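Side-chain contact in C protein alpha-antigen (Streptococcus agalactiae, PDB 1YWM), which may play a role in both virulence and immunity as a cell-wall-attached surface protein, of which this chain is the N-terminal domain: residues Thr124-Lys129 with Asp172-Glu177. Residues are numbered along the deposited sequence; the frame is centred on the assembly and turned at random.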
loop_
_atom_site.group_PDB
_atom_site.type_symbol
_atom_site.label_atom_id
_atom_site.label_comp_id
_atom_site.label_asym_id
_atom_site.label_seq_id
_atom_site.Cartn_x
_atom_site.Cartn_y
_atom_site.Cartn_z
ATOM N N THR A 124 5.629 6.608 1.587
ATOM C CA THR A 124 6.724 7.103 2.422
ATOM C C THR A 124 6.670 8.626 2.685
ATOM O O THR A 124 6.772 9.073 3.843
ATOM C CB THR A 124 8.100 6.698 1.842
ATOM O OG1 THR A 124 8.245 5.259 1.900
ATOM C CG2 THR A 124 9.233 7.213 2.747
ATOM N N THR A 125 6.532 9.413 1.627
ATOM C CA THR A 125 6.540 10.871 1.807
ATOM C C THR A 125 5.278 11.355 2.530
ATOM O O THR A 125 5.339 12.250 3.387
ATOM C CB THR A 125 6.700 11.545 0.478
ATOM O OG1 THR A 125 8.001 11.195 -0.044
ATOM C CG2 THR A 125 6.775 13.071 0.679
ATOM N N LEU A 126 4.129 10.786 2.162
ATOM C CA LEU A 126 2.899 11.058 2.899
ATOM C C LEU A 126 3.086 10.777 4.377
ATOM O O LEU A 126 2.710 11.606 5.229
ATOM C CB LEU A 126 1.727 10.244 2.338
ATOM C CG LEU A 126 0.363 10.261 3.058
ATOM C CD1 LEU A 126 -0.199 11.706 3.079
ATOM C CD2 LEU A 126 -0.592 9.325 2.288
ATOM N N ARG A 127 3.677 9.629 4.708
ATOM C CA ARG A 127 3.810 9.272 6.126
ATOM C C ARG A 127 4.743 10.239 6.867
ATOM O O ARG A 127 4.485 10.613 8.006
ATOM C CB ARG A 127 4.295 7.828 6.275
ATOM C CG ARG A 127 3.184 6.787 5.997
ATOM C CD ARG A 127 3.756 5.320 5.962
ATOM N NE ARG A 127 2.716 4.354 5.623
ATOM C CZ ARG A 127 1.749 3.952 6.440
ATOM N NH1 ARG A 127 0.855 3.078 6.004
ATOM N NH2 ARG A 127 1.667 4.394 7.702
ATOM N N ASP A 128 5.814 10.665 6.196
ATOM C CA ASP A 128 6.723 11.663 6.757
ATOM C C ASP A 128 5.992 12.973 6.955
ATOM O O ASP A 128 6.125 13.601 7.999
ATOM C CB ASP A 128 7.880 11.937 5.789
ATOM C CG ASP A 128 8.915 10.850 5.804
ATOM O OD1 ASP A 128 8.887 10.011 6.730
ATOM O OD2 ASP A 128 9.796 10.765 4.926
ATOM N N LYS A 129 5.254 13.395 5.938
ATOM C CA LYS A 129 4.464 14.628 6.032
ATOM C C LYS A 129 3.481 14.584 7.204
ATOM O O LYS A 129 3.314 15.568 7.958
ATOM C CB LYS A 129 3.726 14.917 4.719
ATOM C CG LYS A 129 3.132 16.306 4.629
ATOM C CD LYS A 129 4.247 17.385 4.677
ATOM C CE LYS A 129 3.748 18.775 4.323
ATOM N NZ LYS A 129 2.551 19.179 5.127
ATOM N N ASP A 172 -0.720 11.052 -3.544
ATOM C CA ASP A 172 -0.373 12.448 -3.781
ATOM C C ASP A 172 -1.525 13.389 -3.403
ATOM O O ASP A 172 -1.295 14.477 -2.870
ATOM C CB ASP A 172 0.086 12.675 -5.231
ATOM C CG ASP A 172 1.413 11.986 -5.550
ATOM O OD1 ASP A 172 2.127 11.521 -4.628
ATOM O OD2 ASP A 172 1.816 11.850 -6.720
ATOM N N SER A 173 -2.756 12.972 -3.650
ATOM C CA SER A 173 -3.904 13.777 -3.242
ATOM C C SER A 173 -4.023 13.882 -1.702
ATOM O O SER A 173 -4.411 14.936 -1.152
ATOM C CB SER A 173 -5.197 13.299 -3.908
ATOM O OG SER A 173 -5.701 12.127 -3.299
ATOM N N LYS A 174 -3.635 12.818 -1.003
ATOM C CA LYS A 174 -3.678 12.834 0.468
ATOM C C LYS A 174 -2.573 13.751 1.033
ATOM O O LYS A 174 -2.715 14.298 2.119
ATOM C CB LYS A 174 -3.593 11.402 1.044
ATOM C CG LYS A 174 -4.847 10.579 0.821
ATOM C CD LYS A 174 -4.587 9.146 1.184
ATOM C CE LYS A 174 -5.836 8.240 1.161
ATOM N NZ LYS A 174 -7.063 8.766 0.504
ATOM N N ILE A 175 -1.460 13.889 0.315
ATOM C CA ILE A 175 -0.407 14.797 0.748
ATOM C C ILE A 175 -0.954 16.228 0.754
ATOM O O ILE A 175 -0.696 16.994 1.701
ATOM C CB ILE A 175 0.861 14.689 -0.135
ATOM C CG1 ILE A 175 1.571 13.368 0.146
ATOM C CG2 ILE A 175 1.841 15.871 0.144
ATOM C CD1 ILE A 175 2.723 13.040 -0.829
ATOM N N VAL A 176 -1.713 16.555 -0.298
ATOM C CA VAL A 176 -2.385 17.845 -0.403
ATOM C C VAL A 176 -3.389 18.002 0.741
ATOM O O VAL A 176 -3.433 19.072 1.362
ATOM C CB VAL A 176 -3.104 18.066 -1.779
ATOM C CG1 VAL A 176 -3.908 19.403 -1.781
ATOM C CG2 VAL A 176 -2.106 18.049 -2.921
ATOM N N GLU A 177 -4.213 16.975 1.004
ATOM C CA GLU A 177 -5.127 17.048 2.148
ATOM C C GLU A 177 -4.394 17.349 3.475
ATOM O O GLU A 177 -4.926 18.086 4.338
ATOM C CB GLU A 177 -5.969 15.766 2.280
ATOM C CG GLU A 177 -6.974 15.568 1.142
ATOM C CD GLU A 177 -7.691 14.223 1.210
ATOM O OE1 GLU A 177 -7.738 13.629 2.301
ATOM O OE2 GLU A 177 -8.209 13.760 0.168
#
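Leu126 reaches across to Lys174 and Ile175 and is the main apolar residue of this contact on its own helix. Its CG stands anti to the backbone N (chi1 174°), which carries both methyls to the facing helix. CD1 lies over the backbone between the two residues, 3.7 Å from Lys174 O and equally close to Ile175 N. CD2 packs on the aliphatic part of Lys174, 3.9 Å from Lys174 CB. The Leu126 and Lys174 side chains are set at a slant to each other, and the end of the lysine runs away from helix 124-137. Its NZ makes long, weak ion pairs with Asp160 and Asp170.

Helices 124-137 and 168-182 are the first and third of the antiparallel three-helix bundle that follows the fibronectin-like beta sandwich. Between these segments they run nearly parallel, at 13°, with axes 9.4 Å apart. The middle helix, 144-163, packs Ile161 against both Leu126 and Lys174.

Ile175 meets Leu126 through its CG1, which is 3.8 Å from Leu126 CD1 and touches Leu126 CB as well. The ethyl arm is extended (chi2 171°), and its CD1 comes over the backbone of helix 124-137, 4.0 Å from Leu126 N. At the exposed margin, Thr125 meets the same methyl through CG2, with 4.3 Å between Thr125 CG2 and Ile175 CD1.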